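Local structure of CdiA toxin (Cupriavidus taiwanensis, 5T87) at residues Ser9-Ser14 with Pro22-Val27; Phe34-Arg39 with His46-Ala51. The protein probably acts as the C-terminal toxin domain of a contact-dependent growth inhibition protein, seen here bound by its CdiI immunity protein. One frame throughout, in Å; residues are numbered along the deposited sequence.

Contact 1: residues Ser9-Ser14 with Pro22-Val27; sequences SVLENS and PRRVSV
R24 grips S14 side-on with two guanidinium nitrogens. R24 NE donates to S14 OG at 2.8 Å, and R24 NH1 donates to S14 O at 3.1 Å. Both acceptors lie close to the guanidinium plane. They meet its edge, and the paired bonds fix how the group is rotated. The bond from NH1 is fairly straight at the hydrogen (166°). It reaches S14 O from well above the carbonyl plane, not along a lone pair. R24 gets there by a bend at chi3 (73°), which swings the guanidinium round to the serine. S14 OG also donates to L11 O in the carbonyl plane, on a lone pair. That bond is modelled very short, so its exact length is doubtful. L11 O takes a second bond from S14 N. The serine thus links the last helical turn to the arginine.

S26 makes the other polar link. S26 OG is anti to the backbone N (chi1 -158°) and donates to V10 O at 3.1 Å. N13 O lies 3.2 Å from S26 OG. Carbon contacts flank this bond. V10 CG1 rests 3.7 Å from S26 CB, and S14 CB lies 3.7 Å from the same carbon. S14 CB also comes within 3.6 Å of V25 O.

Farther out, V10 and L11 pack on F37 of the next strand. M3 of the CdiI chain packs against R24, and R4 of that chain against L11. A positive guanidinium at the carbonyl end of a helix probably interacts favourably with the helix dipole. The contact is a helix C-terminus laid on a strand of an antiparallel sheet: helix 7-12 unwinds at N13, V10 O is bonded to S26, and S14 to R24, both on strand 21-27.

Contact 2: residues Phe34-Arg39 with His46-Ala51; sequences FVVFDR and HGHVRA
F34-D38 and H46-R50 pair as antiparallel strands, with V36-H48 and D38-H46 as hydrogen-bonded pairs and V35-V49 and F37-G47 as non-hydrogen-bonded ones. V36 N to H48 O and H48 N to V36 O are both backbone bonds of 3.0 Å. D38 and H46 exchange two more. R50 N donates to F34 O at 2.8 Å.

F34, V36, D38, H46, H48 and R50 share one face. R50 O lies at the edge of the F34 ring, in plane. H48 lies alongside V36, with V36 CB over a face of its imidazole, 3.4 Å from H48 NE2. Chi1 of 60° sets the H48 ring between its backbone N and carbonyl carbon and tips it over the partner strand. R50 NE donates to H48 NE2 at 3.1 Å, nearly in the ring plane. The extended R50 chain passes V36, whose CG2 sits over one face of the guanidinium. H46 has a similar first torsion (51°). Its ring places one face over D38 O, and H46 NE2 is 3.4 Å from D38 CB. H46 ND1 is bonded to T40. The main partner of the D38 carboxylate is R23.

The other face carries V35, F37 and V49. V35 CG1 lies over one face of the F37 ring, toward its rim. F37 CD1 lies 4.0 Å from G47 CA.

On the H46/H48 face, H72 of the CdiI chain bonds to H46 NE2 and also meets the H48 ring, while D108 of that chain forms a salt bridge with R50. The pair is a beta hairpin: 44-50 is outermost within this chain, and 34-41 bonds on to strand 21-27. V10 of helix 7-12 packs on V35. On the other face M59 of helix 57-64 touches V36 and R50.

Overall arrangement
Contact 1 and contact 2 follow one another along the chain, and their centres are about 8 Å apart. Both belong to one four-stranded antiparallel sheet, ordered 15-18, 21-27, 34-41, 44-50. Strands 21-27 and 34-41 are neighbours in it and join the two contacts. R23 NE lies 2.7 Å from D38 OD1 across this join, and R24 N probably bonds to F37 O. Contact 1 fastens helix 7-12 to one face of the sheet. Contact 2 forms the edge of the sheet within this chain. D108 of the CdiI chain pairs with an arginine from each contact, R23 as well as R50, so the immunity protein spans both.

Contact 1: residues Ser9-Ser14 with Pro22-Val27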
loop_
_atom_site.group_PDB
_atom_site.type_symbol
_atom_site.label_atom_id
_atom_site.label_comp_id
_atom_site.label_asym_id
_atom_site.label_seq_id
_atom_site.Cartn_x
_atom_site.Cartn_y
_atom_site.Cartn_z
ATOM N N SER E 9 -0.574 3.941 -18.114
ATOM C CA SER E 9 -1.288 5.167 -18.539
ATOM C C SER E 9 -2.253 5.725 -17.473
ATOM O O SER E 9 -2.419 6.946 -17.336
ATOM C CB SER E 9 -2.026 4.937 -19.868
ATOM O OG SER E 9 -2.894 3.819 -19.804
ATOM N N VAL E 10 -2.876 4.823 -16.720
ATOM C CA VAL E 10 -3.736 5.196 -15.591
ATOM C C VAL E 10 -2.925 5.860 -14.458
ATOM O O VAL E 10 -3.405 6.812 -13.828
ATOM C CB VAL E 10 -4.520 3.974 -15.057
ATOM C CG1 VAL E 10 -5.315 4.341 -13.813
ATOM C CG2 VAL E 10 -5.473 3.426 -16.123
ATOM N N LEU E 11 -1.711 5.354 -14.206
ATOM C CA LEU E 11 -0.767 5.983 -13.267
ATOM C C LEU E 11 -0.348 7.382 -13.715
ATOM O O LEU E 11 -0.353 8.307 -12.907
ATOM C CB LEU E 11 0.479 5.100 -13.076
ATOM C CG LEU E 11 1.667 5.609 -12.234
ATOM C CD1 LEU E 11 1.230 6.034 -10.844
ATOM C CD2 LEU E 11 2.747 4.538 -12.148
ATOM N N GLU E 12 0.020 7.526 -14.992
ATOM C CA GLU E 12 0.456 8.832 -15.537
ATOM C C GLU E 12 -0.648 9.900 -15.430
ATOM O O GLU E 12 -0.373 11.028 -15.030
ATOM C CB GLU E 12 0.977 8.689 -16.973
ATOM C CG GLU E 12 2.320 7.959 -17.057
ATOM C CD GLU E 12 2.729 7.517 -18.468
ATOM O OE1 GLU E 12 1.918 7.626 -19.407
ATOM O OE2 GLU E 12 3.870 7.040 -18.658
ATOM N N ASN E 13 -1.897 9.526 -15.709
ATOM C CA ASN E 13 -3.026 10.452 -15.558
ATOM C C ASN E 13 -3.647 10.430 -14.144
ATOM O O ASN E 13 -4.819 10.771 -13.992
ATOM C CB ASN E 13 -4.109 10.175 -16.632
ATOM C CG ASN E 13 -3.589 10.335 -18.058
ATOM O OD1 ASN E 13 -3.540 9.367 -18.813
ATOM N ND2 ASN E 13 -3.192 11.560 -18.431
ATOM N N SER E 14 -2.878 10.048 -13.117
ATOM C CA SER E 14 -3.374 9.989 -11.721
ATOM C C SER E 14 -3.084 11.293 -10.976
ATOM O O SER E 14 -2.340 12.129 -11.464
ATOM C CB SER E 14 -2.751 8.807 -10.960
ATOM O OG SER E 14 -1.372 9.008 -10.694
ATOM N N PRO E 22 2.502 10.269 -0.654
ATOM C CA PRO E 22 2.623 9.941 -2.076
ATOM C C PRO E 22 1.451 9.141 -2.660
ATOM O O PRO E 22 1.419 8.923 -3.858
ATOM C CB PRO E 22 3.898 9.097 -2.122
ATOM C CG PRO E 22 3.942 8.422 -0.791
ATOM C CD PRO E 22 3.353 9.397 0.182
ATOM N N ARG E 23 0.512 8.688 -1.828
ATOM C CA ARG E 23 -0.666 7.976 -2.317
ATOM C C ARG E 23 -1.431 8.791 -3.357
ATOM O O ARG E 23 -1.796 9.940 -3.099
ATOM C CB ARG E 23 -1.597 7.624 -1.163
ATOM C CG ARG E 23 -2.822 6.819 -1.571
ATOM C CD ARG E 23 -3.446 6.098 -0.383
ATOM N NE ARG E 23 -3.021 4.703 -0.284
ATOM C CZ ARG E 23 -3.565 3.790 0.525
ATOM N NH1 ARG E 23 -4.567 4.115 1.342
ATOM N NH2 ARG E 23 -3.099 2.542 0.517
ATOM N N ARG E 24 -1.646 8.170 -4.521
ATOM C CA ARG E 24 -2.367 8.762 -5.632
ATOM C C ARG E 24 -3.629 7.970 -5.930
ATOM O O ARG E 24 -3.808 6.846 -5.438
ATOM C CB ARG E 24 -1.506 8.768 -6.897
ATOM C CG ARG E 24 -0.089 9.276 -6.718
ATOM C CD ARG E 24 0.619 9.390 -8.058
ATOM N NE ARG E 24 0.129 10.512 -8.866
ATOM C CZ ARG E 24 0.465 11.798 -8.704
ATOM N NH1 ARG E 24 -0.052 12.718 -9.511
ATOM N NH2 ARG E 24 1.303 12.180 -7.745
ATOM N N VAL E 25 -4.478 8.564 -6.772
ATOM C CA VAL E 25 -5.742 7.950 -7.224
ATOM C C VAL E 25 -6.075 8.357 -8.667
ATOM O O VAL E 25 -5.782 9.483 -9.081
ATOM C CB VAL E 25 -6.922 8.299 -6.272
ATOM C CG1 VAL E 25 -7.161 9.804 -6.180
ATOM C CG2 VAL E 25 -8.194 7.575 -6.690
ATOM N N SER E 26 -6.677 7.435 -9.421
ATOM C CA SER E 26 -7.114 7.689 -10.805
ATOM C C SER E 26 -8.386 6.895 -11.149
ATOM O O SER E 26 -8.912 6.151 -10.309
ATOM C CB SER E 26 -5.992 7.316 -11.774
ATOM O OG SER E 26 -6.128 7.983 -13.017
ATOM N N VAL E 27 -8.869 7.057 -12.382
ATOM C CA VAL E 27 -9.968 6.237 -12.916
ATOM C C VAL E 27 -9.625 5.801 -14.344
ATOM O O VAL E 27 -9.147 6.609 -15.138
ATOM C CB VAL E 27 -11.336 6.972 -12.841
ATOM C CG1 VAL E 27 -11.320 8.287 -13.614
ATOM C CG2 VAL E 27 -12.470 6.075 -13.323
#

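Contact 2: residues Phe34-Arg39 with His46-Ala51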
loop_
_atom_site.group_PDB
_atom_site.type_symbol
_atom_site.label_atom_id
_atom_site.label_comp_id
_atom_site.label_asym_id
_atom_site.label_seq_id
_atom_site.Cartn_x
_atom_site.Cartn_y
_atom_site.Cartn_z
ATOM N N PHE E 34 -11.887 2.195 -10.461
ATOM C CA PHE E 34 -11.155 3.163 -9.633
ATOM C C PHE E 34 -9.898 2.499 -9.083
ATOM O O PHE E 34 -9.959 1.366 -8.589
ATOM C CB PHE E 34 -12.023 3.675 -8.482
ATOM C CG PHE E 34 -13.308 4.303 -8.934
ATOM C CD1 PHE E 34 -13.300 5.538 -9.586
ATOM C CD2 PHE E 34 -14.534 3.661 -8.725
ATOM C CE1 PHE E 34 -14.488 6.120 -10.017
ATOM C CE2 PHE E 34 -15.721 4.239 -9.151
ATOM C CZ PHE E 34 -15.699 5.469 -9.800
ATOM N N VAL E 35 -8.770 3.219 -9.160
ATOM C CA VAL E 35 -7.431 2.666 -8.864
ATOM C C VAL E 35 -6.633 3.507 -7.864
ATOM O O VAL E 35 -6.497 4.721 -8.044
ATOM C CB VAL E 35 -6.573 2.524 -10.143
ATOM C CG1 VAL E 35 -5.283 1.760 -9.841
ATOM C CG2 VAL E 35 -7.359 1.826 -11.249
ATOM N N VAL E 36 -6.101 2.834 -6.835
ATOM C CA VAL E 36 -5.238 3.438 -5.813
ATOM C C VAL E 36 -3.790 3.003 -6.051
ATOM O O VAL E 36 -3.509 1.802 -6.203
ATOM C CB VAL E 36 -5.651 2.998 -4.396
ATOM C CG1 VAL E 36 -4.694 3.563 -3.342
ATOM C CG2 VAL E 36 -7.089 3.398 -4.090
ATOM N N PHE E 37 -2.886 3.987 -6.055
ATOM C CA PHE E 37 -1.463 3.775 -6.310
ATOM C C PHE E 37 -0.633 4.199 -5.126
ATOM O O PHE E 37 -0.865 5.264 -4.569
ATOM C CB PHE E 37 -1.020 4.630 -7.488
ATOM C CG PHE E 37 -1.603 4.206 -8.795
ATOM C CD1 PHE E 37 -1.121 3.071 -9.443
ATOM C CD2 PHE E 37 -2.615 4.950 -9.399
ATOM C CE1 PHE E 37 -1.651 2.667 -10.661
ATOM C CE2 PHE E 37 -3.141 4.558 -10.625
ATOM C CZ PHE E 37 -2.655 3.413 -11.255
ATOM N N ASP E 38 0.370 3.396 -4.789
ATOM C CA ASP E 38 1.278 3.697 -3.683
ATOM C C ASP E 38 2.713 3.574 -4.140
ATOM O O ASP E 38 3.022 2.780 -5.026
ATOM C CB ASP E 38 1.048 2.722 -2.534
ATOM C CG ASP E 38 -0.362 2.772 -2.009
ATOM O OD1 ASP E 38 -0.675 3.746 -1.289
ATOM O OD2 ASP E 38 -1.158 1.856 -2.342
ATOM N N ARG E 39 3.594 4.337 -3.510
ATOM C CA ARG E 39 4.991 4.306 -3.872
ATOM C C ARG E 39 5.635 2.989 -3.469
ATOM O O ARG E 39 5.404 2.495 -2.374
ATOM C CB ARG E 39 5.771 5.442 -3.221
ATOM C CG ARG E 39 7.093 5.681 -3.940
ATOM C CD ARG E 39 8.094 6.370 -3.059
ATOM N NE ARG E 39 7.795 7.792 -2.958
ATOM C CZ ARG E 39 7.995 8.550 -1.875
ATOM N NH1 ARG E 39 8.494 8.038 -0.743
ATOM N NH2 ARG E 39 7.683 9.839 -1.926
ATOM N N HIS E 46 3.012 0.761 -7.255
ATOM C CA HIS E 46 2.098 -0.407 -7.414
ATOM C C HIS E 46 0.652 0.042 -7.205
ATOM O O HIS E 46 0.407 1.142 -6.705
ATOM C CB HIS E 46 2.410 -1.532 -6.417
ATOM C CG HIS E 46 2.494 -1.063 -4.998
ATOM N ND1 HIS E 46 3.678 -0.647 -4.432
ATOM C CD2 HIS E 46 1.543 -0.893 -4.050
ATOM C CE1 HIS E 46 3.462 -0.267 -3.188
ATOM N NE2 HIS E 46 2.177 -0.411 -2.930
ATOM N N GLY E 47 -0.303 -0.804 -7.571
ATOM C CA GLY E 47 -1.696 -0.393 -7.489
ATOM C C GLY E 47 -2.711 -1.495 -7.329
ATOM O O GLY E 47 -2.429 -2.677 -7.602
ATOM N N HIS E 48 -3.900 -1.090 -6.882
ATOM C CA HIS E 48 -5.021 -2.019 -6.714
ATOM C C HIS E 48 -6.335 -1.373 -7.096
ATOM O O HIS E 48 -6.467 -0.146 -7.061
ATOM C CB HIS E 48 -5.086 -2.568 -5.274
ATOM C CG HIS E 48 -5.270 -1.515 -4.227
ATOM N ND1 HIS E 48 -4.211 -0.940 -3.561
ATOM C CD2 HIS E 48 -6.386 -0.937 -3.726
ATOM C CE1 HIS E 48 -4.664 -0.047 -2.701
ATOM N NE2 HIS E 48 -5.979 -0.022 -2.786
ATOM N N VAL E 49 -7.312 -2.216 -7.432
ATOM C CA VAL E 49 -8.662 -1.758 -7.797
ATOM C C VAL E 49 -9.541 -1.561 -6.556
ATOM O O VAL E 49 -9.486 -2.356 -5.611
ATOM C CB VAL E 49 -9.359 -2.777 -8.718
ATOM C CG1 VAL E 49 -10.740 -2.271 -9.138
ATOM C CG2 VAL E 49 -8.490 -3.085 -9.930
ATOM N N ARG E 50 -10.358 -0.516 -6.565
ATOM C CA ARG E 50 -11.345 -0.321 -5.504
ATOM C C ARG E 50 -12.748 -0.004 -6.034
ATOM O O ARG E 50 -12.907 0.491 -7.144
ATOM C CB ARG E 50 -10.885 0.776 -4.538
ATOM C CG ARG E 50 -9.824 0.338 -3.539
ATOM C CD ARG E 50 -9.768 1.288 -2.348
ATOM N NE ARG E 50 -8.547 1.107 -1.559
ATOM C CZ ARG E 50 -8.224 1.816 -0.472
ATOM N NH1 ARG E 50 -9.058 2.730 0.022
ATOM N NH2 ARG E 50 -7.080 1.566 0.153
ATOM N N ALA E 51 -13.752 -0.311 -5.213
ATOM C CA ALA E 51 -15.141 0.085 -5.457
ATOM C C ALA E 51 -15.399 1.494 -4.892
ATOM O O ALA E 51 -14.917 1.828 -3.809
ATOM C CB ALA E 51 -16.084 -0.922 -4.812
#